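Local coordinates for protein putative esterase (PDB 7C4D) that probably hydrolyses carboxylic ester bonds, as a bacterial carboxylesterase of the alpha/beta hydrolase fold from a deep-sea environment, at residues Val215-Leu220 with Pro241-Val246; Val118-Pro123 with Glu223-Ile228; Arg58-Ser63 with Trp188-Asp193; Ala66-Tyr71 with Ile199-Ser204. All blocks are in the same frame, centred on the assembly; numbering follows the deposited sequence.

Interaction 1. Residues Val215-Leu220 with Pro241-Val246; sequences VPALFL and PDAKLV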
loop_
_atom_site.group_PDB
_atom_site.type_symbol
_atom_site.label_atom_id
_atom_site.label_comp_id
_atom_site.label_asym_id
_atom_site.label_seq_id
_atom_site.Cartn_x
_atom_site.Cartn_y
_atom_site.Cartn_z
ATOM N N VAL A 215 -6.830 -19.070 3.600
ATOM C CA VAL A 215 -6.090 -18.228 4.534
ATOM C C VAL A 215 -7.128 -17.318 5.164
ATOM O O VAL A 215 -7.926 -16.750 4.423
ATOM C CB VAL A 215 -4.988 -17.379 3.851
ATOM C CG1 VAL A 215 -4.295 -16.414 4.820
ATOM C CG2 VAL A 215 -3.953 -18.248 3.150
ATOM N N PRO A 216 -7.176 -17.172 6.517
ATOM C CA PRO A 216 -8.059 -16.186 7.152
ATOM C C PRO A 216 -7.742 -14.756 6.698
ATOM O O PRO A 216 -6.606 -14.337 6.753
ATOM C CB PRO A 216 -7.786 -16.332 8.664
ATOM C CG PRO A 216 -7.143 -17.693 8.814
ATOM C CD PRO A 216 -6.431 -17.975 7.499
ATOM N N ALA A 217 -8.749 -13.996 6.275
ATOM C CA ALA A 217 -8.497 -12.664 5.783
ATOM C C ALA A 217 -9.451 -11.676 6.450
ATOM O O ALA A 217 -10.607 -11.988 6.713
ATOM C CB ALA A 217 -8.692 -12.641 4.277
ATOM N N LEU A 218 -8.967 -10.443 6.614
ATOM C CA LEU A 218 -9.765 -9.331 7.134
ATOM C C LEU A 218 -9.722 -8.174 6.132
ATOM O O LEU A 218 -8.639 -7.737 5.752
ATOM C CB LEU A 218 -9.224 -8.911 8.513
ATOM C CG LEU A 218 -9.796 -7.605 9.102
ATOM C CD1 LEU A 218 -11.299 -7.715 9.312
ATOM C CD2 LEU A 218 -9.108 -7.245 10.432
ATOM N N PHE A 219 -10.900 -7.735 5.650
ATOM C CA PHE A 219 -11.015 -6.542 4.823
ATOM C C PHE A 219 -11.505 -5.406 5.721
ATOM O O PHE A 219 -12.589 -5.474 6.315
ATOM C CB PHE A 219 -11.919 -6.812 3.609
ATOM C CG PHE A 219 -11.295 -7.725 2.581
ATOM C CD1 PHE A 219 -11.113 -9.084 2.834
ATOM C CD2 PHE A 219 -10.802 -7.214 1.379
ATOM C CE1 PHE A 219 -10.513 -9.927 1.893
ATOM C CE2 PHE A 219 -10.162 -8.045 0.456
ATOM C CZ PHE A 219 -10.025 -9.398 0.709
ATOM N N LEU A 220 -10.674 -4.369 5.842
ATOM C CA LEU A 220 -11.048 -3.175 6.576
ATOM C C LEU A 220 -11.414 -2.075 5.581
ATOM O O LEU A 220 -10.580 -1.615 4.818
ATOM C CB LEU A 220 -9.893 -2.745 7.478
ATOM C CG LEU A 220 -9.648 -3.574 8.744
ATOM C CD1 LEU A 220 -8.296 -3.173 9.304
ATOM C CD2 LEU A 220 -10.718 -3.285 9.788
ATOM N N PRO A 241 -13.422 -17.422 1.291
ATOM C CA PRO A 241 -14.778 -17.755 1.738
ATOM C C PRO A 241 -15.106 -17.352 3.175
ATOM O O PRO A 241 -16.226 -16.958 3.466
ATOM C CB PRO A 241 -14.828 -19.277 1.566
ATOM C CG PRO A 241 -13.882 -19.525 0.425
ATOM C CD PRO A 241 -12.725 -18.603 0.761
ATOM N N ASP A 242 -14.102 -17.393 4.046
ATOM C CA ASP A 242 -14.305 -17.079 5.449
ATOM C C ASP A 242 -13.790 -15.666 5.789
ATOM O O ASP A 242 -13.570 -15.353 6.949
ATOM C CB ASP A 242 -13.696 -18.201 6.297
ATOM C CG ASP A 242 -12.194 -18.361 6.100
ATOM O OD1 ASP A 242 -11.720 -18.135 4.973
ATOM O OD2 ASP A 242 -11.503 -18.713 7.082
ATOM N N ALA A 243 -13.643 -14.788 4.784
ATOM C CA ALA A 243 -13.166 -13.438 4.979
ATOM C C ALA A 243 -14.082 -12.663 5.928
ATOM O O ALA A 243 -15.291 -12.825 5.893
ATOM C CB ALA A 243 -13.066 -12.726 3.654
ATOM N N LYS A 244 -13.517 -11.731 6.697
ATOM C CA LYS A 244 -14.380 -10.851 7.465
ATOM C C LYS A 244 -14.218 -9.447 6.912
ATOM O O LYS A 244 -13.127 -9.101 6.471
ATOM C CB LYS A 244 -14.033 -10.951 8.948
ATOM C CG LYS A 244 -14.463 -12.252 9.623
ATOM C CD LYS A 244 -13.558 -12.645 10.771
ATOM C CE LYS A 244 -14.189 -13.598 11.763
ATOM N NZ LYS A 244 -15.125 -12.881 12.664
ATOM N N LEU A 245 -15.324 -8.691 6.885
ATOM C CA LEU A 245 -15.386 -7.300 6.449
ATOM C C LEU A 245 -15.759 -6.411 7.630
ATOM O O LEU A 245 -16.753 -6.661 8.295
ATOM C CB LEU A 245 -16.463 -7.159 5.380
ATOM C CG LEU A 245 -15.988 -7.303 3.939
ATOM C CD1 LEU A 245 -15.834 -8.764 3.579
ATOM C CD2 LEU A 245 -16.952 -6.619 2.981
ATOM N N VAL A 246 -14.978 -5.353 7.858
ATOM C CA VAL A 246 -15.208 -4.495 8.999
ATOM C C VAL A 246 -15.064 -3.061 8.503
ATOM O O VAL A 246 -14.067 -2.723 7.870
ATOM C CB VAL A 246 -14.227 -4.835 10.143
ATOM C CG1 VAL A 246 -14.074 -3.712 11.152
ATOM C CG2 VAL A 246 -14.566 -6.147 10.849
HETATM O O HOH W 1 -10.478 -15.530 4.401
HETATM O O HOH W 2 -11.312 -14.268 8.107
#

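Interaction 2. Residues Val118-Pro123 with Glu223-Ile228; sequences VADIAP and ELSDYI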
loop_
_atom_site.group_PDB
_atom_site.type_symbol
_atom_site.label_atom_id
_atom_site.label_comp_id
_atom_site.label_asym_id
_atom_site.label_seq_id
_atom_site.Cartn_x
_atom_site.Cartn_y
_atom_site.Cartn_z
ATOM N N VAL A 118 -6.413 -6.826 4.617
ATOM C CA VAL A 118 -6.496 -5.979 3.431
ATOM C C VAL A 118 -7.235 -4.677 3.757
ATOM O O VAL A 118 -8.436 -4.719 4.043
ATOM C CB VAL A 118 -7.166 -6.727 2.257
ATOM C CG1 VAL A 118 -7.473 -5.784 1.106
ATOM C CG2 VAL A 118 -6.334 -7.907 1.804
ATOM N N ALA A 119 -6.509 -3.536 3.676
ATOM C CA ALA A 119 -7.036 -2.216 4.056
ATOM C C ALA A 119 -7.536 -1.430 2.837
ATOM O O ALA A 119 -6.748 -1.000 1.976
ATOM C CB ALA A 119 -5.998 -1.418 4.819
ATOM N N ASP A 120 -8.865 -1.307 2.767
ATOM C CA ASP A 120 -9.597 -0.422 1.864
ATOM C C ASP A 120 -9.254 -0.600 0.368
ATOM O O ASP A 120 -8.965 0.376 -0.316
ATOM C CB ASP A 120 -9.574 1.028 2.348
ATOM C CG ASP A 120 -10.774 1.844 1.857
ATOM O OD1 ASP A 120 -11.942 1.460 2.141
ATOM O OD2 ASP A 120 -10.545 2.858 1.182
ATOM N N ILE A 121 -9.340 -1.835 -0.148
ATOM C CA ILE A 121 -9.274 -2.117 -1.564
ATOM C C ILE A 121 -9.912 -3.483 -1.822
ATOM O O ILE A 121 -9.884 -4.369 -0.961
ATOM C CB ILE A 121 -7.817 -2.048 -2.068
ATOM C CG1 ILE A 121 -7.780 -1.913 -3.595
ATOM C CG2 ILE A 121 -7.018 -3.216 -1.539
ATOM C CD1 ILE A 121 -6.416 -1.881 -4.226
ATOM N N ALA A 122 -10.502 -3.654 -3.012
ATOM C CA ALA A 122 -11.188 -4.904 -3.317
ATOM C C ALA A 122 -10.331 -5.710 -4.288
ATOM O O ALA A 122 -9.461 -5.159 -4.941
ATOM C CB ALA A 122 -12.579 -4.624 -3.858
ATOM N N PRO A 123 -10.521 -7.030 -4.451
ATOM C CA PRO A 123 -9.697 -7.764 -5.390
ATOM C C PRO A 123 -9.921 -7.403 -6.863
ATOM O O PRO A 123 -9.059 -7.677 -7.692
ATOM C CB PRO A 123 -10.013 -9.242 -5.123
ATOM C CG PRO A 123 -10.977 -9.277 -3.964
ATOM C CD PRO A 123 -11.509 -7.877 -3.775
ATOM N N GLU A 223 -15.401 3.950 6.121
ATOM C CA GLU A 223 -16.820 4.309 5.984
ATOM C C GLU A 223 -17.026 5.316 4.847
ATOM O O GLU A 223 -17.949 5.153 4.059
ATOM C CB GLU A 223 -17.358 4.905 7.294
ATOM C CG GLU A 223 -18.867 5.135 7.319
ATOM C CD GLU A 223 -19.382 6.190 8.292
ATOM O OE1 GLU A 223 -18.719 6.456 9.317
ATOM O OE2 GLU A 223 -20.454 6.762 8.015
ATOM N N LEU A 224 -16.166 6.349 4.781
ATOM C CA LEU A 224 -16.293 7.453 3.835
ATOM C C LEU A 224 -15.515 7.187 2.544
ATOM O O LEU A 224 -15.261 8.106 1.782
ATOM C CB LEU A 224 -15.781 8.735 4.494
ATOM C CG LEU A 224 -16.146 8.931 5.966
ATOM C CD1 LEU A 224 -15.246 9.960 6.616
ATOM C CD2 LEU A 224 -17.616 9.290 6.145
ATOM N N SER A 225 -15.139 5.935 2.296
ATOM C CA SER A 225 -14.485 5.558 1.055
ATOM C C SER A 225 -15.344 4.546 0.299
ATOM O O SER A 225 -16.141 3.813 0.893
ATOM C CB SER A 225 -13.107 5.027 1.327
ATOM O OG SER A 225 -12.670 4.172 0.286
ATOM N N ASP A 226 -15.148 4.510 -1.021
ATOM C CA ASP A 226 -15.921 3.662 -1.904
ATOM C C ASP A 226 -15.016 2.711 -2.669
ATOM O O ASP A 226 -15.435 2.204 -3.701
ATOM C CB ASP A 226 -16.779 4.481 -2.871
ATOM C CG ASP A 226 -18.002 5.074 -2.194
ATOM O OD1 ASP A 226 -18.629 4.368 -1.377
ATOM O OD2 ASP A 226 -18.310 6.243 -2.479
ATOM N N TYR A 227 -13.828 2.411 -2.124
ATOM C CA TYR A 227 -12.971 1.400 -2.734
ATOM C C TYR A 227 -13.581 0.017 -2.572
ATOM O O TYR A 227 -13.404 -0.815 -3.464
ATOM C CB TYR A 227 -11.537 1.440 -2.195
ATOM C CG TYR A 227 -10.720 2.594 -2.719
ATOM C CD1 TYR A 227 -11.097 3.902 -2.467
ATOM C CD2 TYR A 227 -9.551 2.377 -3.429
ATOM C CE1 TYR A 227 -10.353 4.967 -2.939
ATOM C CE2 TYR A 227 -8.798 3.430 -3.921
ATOM C CZ TYR A 227 -9.212 4.723 -3.683
ATOM O OH TYR A 227 -8.473 5.757 -4.140
ATOM N N ILE A 228 -14.267 -0.215 -1.435
ATOM C CA ILE A 228 -15.025 -1.447 -1.220
ATOM C C ILE A 228 -16.518 -1.106 -1.098
ATOM O O ILE A 228 -16.906 -0.277 -0.279
ATOM C CB ILE A 228 -14.512 -2.254 0.006
ATOM C CG1 ILE A 228 -13.016 -2.584 -0.055
ATOM C CG2 ILE A 228 -15.351 -3.506 0.231
ATOM C CD1 ILE A 228 -12.472 -3.349 1.172
#

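Interaction 3. Residues Arg58-Ser63 with Trp188-Asp193; sequences RNHGRS and WKINID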
loop_
_atom_site.group_PDB
_atom_site.type_symbol
_atom_site.label_atom_id
_atom_site.label_comp_id
_atom_site.label_asym_id
_atom_site.label_seq_id
_atom_site.Cartn_x
_atom_site.Cartn_y
_atom_site.Cartn_z
ATOM N N ARG A 58 8.809 -1.646 -4.549
ATOM C CA ARG A 58 9.531 -1.147 -5.725
ATOM C C ARG A 58 8.989 0.220 -6.153
ATOM O O ARG A 58 7.783 0.477 -6.046
ATOM C CB ARG A 58 9.520 -2.191 -6.844
ATOM C CG ARG A 58 8.191 -2.372 -7.567
ATOM C CD ARG A 58 8.383 -3.111 -8.881
ATOM N NE ARG A 58 9.068 -4.352 -8.599
ATOM C CZ ARG A 58 9.733 -5.073 -9.492
ATOM N NH1 ARG A 58 9.779 -4.664 -10.745
ATOM N NH2 ARG A 58 10.339 -6.194 -9.135
ATOM N N ASN A 59 9.923 1.123 -6.518
ATOM C CA ASN A 59 9.680 2.473 -7.013
ATOM C C ASN A 59 9.269 3.446 -5.903
ATOM O O ASN A 59 8.887 4.584 -6.186
ATOM C CB ASN A 59 8.730 2.522 -8.217
ATOM C CG ASN A 59 9.321 1.893 -9.466
ATOM O OD1 ASN A 59 10.540 1.945 -9.704
ATOM N ND2 ASN A 59 8.467 1.268 -10.260
ATOM N N HIS A 60 9.400 3.012 -4.642
ATOM C CA HIS A 60 8.899 3.770 -3.507
ATOM C C HIS A 60 9.970 3.870 -2.426
ATOM O O HIS A 60 10.768 2.951 -2.238
ATOM C CB HIS A 60 7.599 3.162 -2.941
ATOM C CG HIS A 60 6.395 3.352 -3.790
ATOM N ND1 HIS A 60 6.105 2.517 -4.859
ATOM C CD2 HIS A 60 5.399 4.259 -3.718
ATOM C CE1 HIS A 60 4.978 2.927 -5.421
ATOM N NE2 HIS A 60 4.540 4.017 -4.753
ATOM N N GLY A 61 9.911 4.994 -1.704
ATOM C CA GLY A 61 10.749 5.255 -0.546
ATOM C C GLY A 61 12.227 5.107 -0.907
ATOM O O GLY A 61 12.708 5.748 -1.833
ATOM N N ARG A 62 12.915 4.203 -0.209
ATOM C CA ARG A 62 14.322 3.941 -0.468
ATOM C C ARG A 62 14.514 2.661 -1.268
ATOM O O ARG A 62 15.634 2.184 -1.363
ATOM C CB ARG A 62 15.082 3.774 0.853
ATOM C CG ARG A 62 14.936 4.949 1.804
ATOM C CD ARG A 62 15.953 4.820 2.903
ATOM N NE ARG A 62 16.240 6.118 3.473
ATOM C CZ ARG A 62 15.498 6.724 4.387
ATOM N NH1 ARG A 62 14.409 6.139 4.851
ATOM N NH2 ARG A 62 15.864 7.904 4.852
ATOM N N SER A 63 13.433 2.066 -1.798
ATOM C CA SER A 63 13.604 0.827 -2.538
ATOM C C SER A 63 14.077 1.077 -3.987
ATOM O O SER A 63 14.011 2.207 -4.482
ATOM C CB SER A 63 12.364 -0.028 -2.431
ATOM O OG SER A 63 12.492 -0.987 -1.385
ATOM N N TRP A 188 12.234 13.852 -7.080
ATOM C CA TRP A 188 11.304 12.823 -6.656
ATOM C C TRP A 188 12.105 11.578 -6.305
ATOM O O TRP A 188 12.983 11.181 -7.062
ATOM C CB TRP A 188 10.284 12.511 -7.751
ATOM C CG TRP A 188 9.343 13.635 -8.058
ATOM C CD1 TRP A 188 9.298 14.384 -9.201
ATOM C CD2 TRP A 188 8.293 14.136 -7.207
ATOM N NE1 TRP A 188 8.293 15.313 -9.115
ATOM C CE2 TRP A 188 7.659 15.190 -7.906
ATOM C CE3 TRP A 188 7.822 13.802 -5.936
ATOM C CZ2 TRP A 188 6.597 15.916 -7.359
ATOM C CZ3 TRP A 188 6.754 14.504 -5.411
ATOM C CH2 TRP A 188 6.156 15.558 -6.105
ATOM N N LYS A 189 11.790 10.949 -5.166
ATOM C CA LYS A 189 12.456 9.691 -4.871
ATOM C C LYS A 189 11.697 8.528 -5.501
ATOM O O LYS A 189 12.270 7.453 -5.637
ATOM C CB LYS A 189 12.667 9.470 -3.367
ATOM C CG LYS A 189 11.412 9.391 -2.517
ATOM C CD LYS A 189 11.654 9.885 -1.112
ATOM C CE LYS A 189 10.737 9.245 -0.100
ATOM N NZ LYS A 189 11.022 9.764 1.251
ATOM N N ILE A 190 10.421 8.749 -5.840
ATOM C CA ILE A 190 9.568 7.752 -6.494
ATOM C C ILE A 190 9.693 7.787 -8.023
ATOM O O ILE A 190 9.774 8.848 -8.629
ATOM C CB ILE A 190 8.099 7.939 -6.069
ATOM C CG1 ILE A 190 7.653 9.395 -6.205
ATOM C CG2 ILE A 190 7.886 7.414 -4.660
ATOM C CD1 ILE A 190 6.155 9.582 -6.145
ATOM N N ASN A 191 9.601 6.606 -8.643
ATOM C CA ASN A 191 9.631 6.432 -10.088
ATOM C C ASN A 191 8.265 6.735 -10.701
ATOM O O ASN A 191 7.520 5.816 -11.066
ATOM C CB ASN A 191 10.083 5.021 -10.435
ATOM C CG ASN A 191 10.441 4.822 -11.889
ATOM O OD1 ASN A 191 10.206 5.700 -12.710
ATOM N ND2 ASN A 191 10.995 3.659 -12.198
ATOM N N ILE A 192 7.949 8.038 -10.776
ATOM C CA ILE A 192 6.703 8.561 -11.320
ATOM C C ILE A 192 6.459 8.027 -12.737
ATOM O O ILE A 192 5.327 7.749 -13.116
ATOM C CB ILE A 192 6.715 10.101 -11.259
ATOM C CG1 ILE A 192 7.174 10.565 -9.874
ATOM C CG2 ILE A 192 5.390 10.717 -11.693
ATOM C CD1 ILE A 192 6.449 11.756 -9.327
ATOM N N ASP A 193 7.525 7.839 -13.512
ATOM C CA ASP A 193 7.373 7.390 -14.882
ATOM C C ASP A 193 6.842 5.962 -14.923
ATOM O O ASP A 193 5.918 5.666 -15.694
ATOM C CB ASP A 193 8.661 7.524 -15.703
ATOM C CG ASP A 193 8.397 7.333 -17.190
ATOM O OD1 ASP A 193 7.681 8.185 -17.771
ATOM O OD2 ASP A 193 8.854 6.309 -17.747
#

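Interaction 4. Residues Ala66-Tyr71 with Ile199-Ser204; sequences ADDMSY and IINIMS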
loop_
_atom_site.group_PDB
_atom_site.type_symbol
_atom_site.label_atom_id
_atom_site.label_comp_id
_atom_site.label_asym_id
_atom_site.label_seq_id
_atom_site.Cartn_x
_atom_site.Cartn_y
_atom_site.Cartn_z
ATOM N N ALA A 66 12.391 0.356 -11.013
ATOM C CA ALA A 66 12.189 -0.540 -12.146
ATOM C C ALA A 66 11.013 -0.020 -12.977
ATOM O O ALA A 66 10.300 0.872 -12.532
ATOM C CB ALA A 66 12.003 -1.972 -11.694
ATOM N N ASP A 67 10.873 -0.520 -14.217
ATOM C CA ASP A 67 9.871 -0.034 -15.162
ATOM C C ASP A 67 8.564 -0.788 -14.966
ATOM O O ASP A 67 7.506 -0.176 -14.967
ATOM C CB ASP A 67 10.340 -0.191 -16.610
ATOM C CG ASP A 67 11.568 0.644 -16.933
ATOM O OD1 ASP A 67 11.501 1.883 -16.758
ATOM O OD2 ASP A 67 12.584 0.046 -17.333
ATOM N N ASP A 68 8.675 -2.113 -14.833
ATOM C CA ASP A 68 7.556 -2.986 -14.512
ATOM C C ASP A 68 7.204 -2.847 -13.020
ATOM O O ASP A 68 8.060 -3.005 -12.139
ATOM C CB ASP A 68 7.916 -4.446 -14.803
ATOM C CG ASP A 68 6.764 -5.386 -14.537
ATOM O OD1 ASP A 68 5.635 -4.955 -14.739
ATOM O OD2 ASP A 68 7.012 -6.531 -14.116
ATOM N N MET A 69 5.925 -2.563 -12.768
ATOM C CA MET A 69 5.308 -2.517 -11.453
ATOM C C MET A 69 4.038 -3.370 -11.427
ATOM O O MET A 69 3.060 -2.992 -10.792
ATOM C CB MET A 69 4.829 -1.088 -11.193
ATOM C CG MET A 69 5.766 -0.273 -10.425
ATOM S SD MET A 69 4.969 1.299 -10.180
ATOM C CE MET A 69 4.134 1.005 -8.621
ATOM N N SER A 70 4.028 -4.497 -12.138
ATOM C CA SER A 70 2.882 -5.386 -12.124
ATOM C C SER A 70 2.790 -6.046 -10.737
ATOM O O SER A 70 3.792 -6.082 -10.035
ATOM C CB SER A 70 3.066 -6.398 -13.214
ATOM O OG SER A 70 3.954 -7.422 -12.801
ATOM N N TYR A 71 1.626 -6.619 -10.379
ATOM C CA TYR A 71 1.387 -7.197 -9.073
ATOM C C TYR A 71 2.172 -8.487 -8.989
ATOM O O TYR A 71 2.559 -8.939 -7.907
ATOM C CB TYR A 71 -0.108 -7.383 -8.806
ATOM C CG TYR A 71 -0.815 -6.099 -8.441
ATOM C CD1 TYR A 71 -0.420 -5.394 -7.305
ATOM C CD2 TYR A 71 -1.906 -5.619 -9.158
ATOM C CE1 TYR A 71 -0.989 -4.186 -6.961
ATOM C CE2 TYR A 71 -2.544 -4.443 -8.785
ATOM C CZ TYR A 71 -2.068 -3.723 -7.685
ATOM O OH TYR A 71 -2.606 -2.557 -7.211
ATOM N N ILE A 199 -0.369 2.329 -14.621
ATOM C CA ILE A 199 -1.665 2.624 -14.010
ATOM C C ILE A 199 -2.738 1.567 -14.319
ATOM O O ILE A 199 -3.636 1.333 -13.518
ATOM C CB ILE A 199 -2.147 4.057 -14.320
ATOM C CG1 ILE A 199 -3.227 4.519 -13.336
ATOM C CG2 ILE A 199 -2.590 4.214 -15.774
ATOM C CD1 ILE A 199 -2.721 4.823 -11.929
ATOM N N ILE A 200 -2.677 0.935 -15.488
ATOM C CA ILE A 200 -3.636 -0.107 -15.814
ATOM C C ILE A 200 -3.349 -1.358 -14.965
ATOM O O ILE A 200 -4.271 -2.016 -14.489
ATOM C CB ILE A 200 -3.628 -0.371 -17.346
ATOM C CG1 ILE A 200 -4.159 0.825 -18.144
ATOM C CG2 ILE A 200 -4.331 -1.672 -17.733
ATOM C CD1 ILE A 200 -5.452 1.397 -17.608
ATOM N N ASN A 201 -2.063 -1.717 -14.854
ATOM C CA ASN A 201 -1.563 -2.817 -14.042
ATOM C C ASN A 201 -2.002 -2.651 -12.586
ATOM O O ASN A 201 -2.368 -3.630 -11.930
ATOM C CB ASN A 201 -0.036 -2.907 -14.106
ATOM C CG ASN A 201 0.470 -3.666 -15.309
ATOM O OD1 ASN A 201 -0.317 -4.166 -16.097
ATOM N ND2 ASN A 201 1.779 -3.773 -15.449
ATOM N N ILE A 202 -1.983 -1.401 -12.125
ATOM C CA ILE A 202 -2.159 -1.073 -10.723
ATOM C C ILE A 202 -3.648 -1.132 -10.383
ATOM O O ILE A 202 -4.002 -1.529 -9.267
ATOM C CB ILE A 202 -1.500 0.287 -10.415
ATOM C CG1 ILE A 202 0.029 0.194 -10.408
ATOM C CG2 ILE A 202 -2.016 0.911 -9.118
ATOM C CD1 ILE A 202 0.688 1.558 -10.278
ATOM N N MET A 203 -4.507 -0.814 -11.377
ATOM C CA MET A 203 -5.955 -0.731 -11.160
ATOM C C MET A 203 -6.680 -2.020 -11.564
ATOM O O MET A 203 -7.890 -2.100 -11.389
ATOM C CB MET A 203 -6.620 0.444 -11.875
ATOM C CG MET A 203 -6.078 1.788 -11.495
ATOM S SD MET A 203 -6.640 2.255 -9.861
ATOM C CE MET A 203 -5.302 3.311 -9.338
ATOM N N SER A 204 -5.932 -3.036 -12.010
ATOM C CA SER A 204 -6.472 -4.274 -12.544
ATOM C C SER A 204 -6.894 -5.231 -11.428
ATOM O O SER A 204 -6.355 -5.188 -10.316
ATOM C CB SER A 204 -5.474 -4.931 -13.452
ATOM O OG SER A 204 -4.494 -5.578 -12.671
HETATM O O HOH W 3 -0.444 -5.697 -12.350
#

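Interaction 1. Residues Val215-Leu220 with Pro241-Val246
Leu220 and Val246 lie side by side where strands 217-220 and 244-246 run parallel, with CD2 of Leu220 3.6 Å from CG1 of Val246. Val246 can serve two leucines because its methyls diverge: CG1 stands anti to the backbone N (chi1 160°) beside Leu220, while CG2 turns to CD1 of Leu218, 3.9 Å away. Phe219 and Leu245 pack on the reverse face, where CB of Phe219 lies 4.1 Å from CG of Leu245 and the ring reaches CB of Ala243. The backbones are laced by three bonds: Lys244 N to Ala217 O, Phe219 N to Lys244 O (2.7 Å) and Val246 N to Phe219 O. Helix 260-270 packs on the leucine face and helix 232-239 on the phenylalanine face. Toward the start of both segments the chains are bridged by water instead. One water lies between Val215 O and Asp242 OD1, within hydrogen-bonding distance of each; another donates to Ala217 O (2.8 Å) and to Asp242 O, and the exposed Lys244 leads its amine away from the partner strand. Strand 217-222, helix 232-239 and strand 244-248 make a beta-alpha-beta unit at the edge of the central sheet of the alpha/beta hydrolase fold.

Interaction 2. Residues Val118-Pro123 with Glu223-Ile228
A buried carboxylate is held by a serine hydroxyl: Ser225 OG donates to Asp120 OD2 over 2.7 Å, on the syn lone pair of that oxygen. The same hydroxyl oxygen accepts a nearly straight bond from Tyr227 N (3.2 Å, 170° at the hydrogen), closing an ST turn, so one serine joins the carboxylate to the turn that carries Tyr227. The side chain of Asp120 extends to the serine with CG anti to the backbone N (chi1 -154°). Its other oxygen, OD1, takes the N-H of Gly222, and OD2 is also bonded to His253 ND1. This geometry is consistent with Asp120 being the acid of a Ser-His-Asp triad with Ser96 and His253, set just past strand 113-119 as in other alpha/beta hydrolases; Ser225 would then be a second-shell residue that positions the acid. Tyr227 lies against the backbone of the same aspartate, its CB 3.4 Å from Asp120 O, and its ring stacks with His253. Farther along, Ile228 turns its CG1 branch to the chain after the aspartate: CD1 comes to 3.5 Å from Ile121 O, and CG1 lies 4.3 Å from CB of Ala122. Tyr126 adds a polar link here, its hydroxyl being hydrogen-bonded to both Ala122 N and Tyr227 O.

Interaction 3. Residues Arg58-Ser63 with Trp188-Asp193
Asn59 and Asn191 join two loops of the alpha/beta hydrolase fold, the one after strand 51-55 and the one leading into helix 192-196, where Asn191 is the N-cap. From CB to ND2, the Asn191 side chain follows Asn59. Its CB is 3.2 Å from Asn59 OD1 and also packs near CB of Asn59; CG remains close to the same oxygen. At the tip the branches part: OD1 caps Ser194 N, while ND2 donates to Asn59 OD1 over 3.1 Å. With the two amide planes 83° apart, the donor meets this oxygen from above its carbonyl plane, whereas the oxygen lies close to the amide plane of Asn191. Asn59 OD1 also accepts from Ala66 N. A longer backbone bond, Asn191 N to Asn59 O at 3.3 Å, runs alongside.

Next to the pair, CB and CG2 of Ile190 both sit 3.4 Å from Asn59 O, and CG2 reaches the His60 ring obliquely. That ring is fixed at both nitrogens: NE2 is bonded to Tyr33 N, and ND1 donates to Arg58 O. Beyond it, the Lys189 chain runs past Gly61 on its way to Lys176 O, with CE 4.0 Å from Gly61 CA.

Interaction 4. Residues Ala66-Tyr71 with Ile199-Ser204
Asn201 is where helix 199-203 first meets segment 66-71. Its ND2 lies 3.7 Å from CB of Ser70, a plain van der Waals contact; this amide nitrogen is hydrogen-bonded to OD1 of Asn198, three residues earlier. The backbone oxygen of Asn201 has more to do. A water donates to it over 2.9 Å while accepting from Tyr71 N, and Ser204 OG donates to it from above the carbonyl plane. CE2 of Tyr71 comes to 3.3 Å from the same oxygen.

Ile202 follows, and takes part through both side chain and backbone. Its CD1, at the end of a branch lying anti to the carbonyl carbon (chi1 -73°), meets CE of Met69 at 3.9 Å, the two side chains crossing at a slant. Its backbone oxygen accepts the hydroxyl of Tyr71 over 2.7 Å, in the carbonyl plane and on a lone pair, and it lies at the edge of the tyrosine ring. Farther on, Ser204 O approaches CE2 of Tyr71 at 4.2 Å and is itself bonded to Lys100 NZ.

On the other side, Asp68 OD1 accepts from Ser70 N in an Asx turn, and Ser70 is the N-cap of helix 71-84. Tyr71 thus reaches from the start of helix 71-84 to the carbonyls of Asn201 and Ile202, with its ring against Trp104 of helix 97-108. Since the hydroxyl and the water are both spent on main-chain carbonyls, the polar part of the joint probably depends more on the backbone course at 201-202 than on side-chain identity there, and it draws on no charged pair between the segments.

Overall arrangement
Interactions 1 and 2 meet in the central sheet, where the neighbouring strands 113-119 and 217-222 are bonded through Leu218 O to Val118 N and Leu220 O to Asp120 N. Interaction 1, at the sheet edge, is ladder bonding with apolar packing and a watered end; interaction 2, the more deeply buried, gathers polar bonds round a carboxylate beyond the strand ends. Interactions 3 and 4 share the loop between strand 51-55 and helix 71-84 and touch through Arg58 with Asp68 and Asn59 with Ala66. Both are partly buried and join that loop to the approach to helix 192-196 and to helix 199-203, the former by asparagine amides, the latter by a tyrosine hydroxyl, a water and methionine-isoleucine packing.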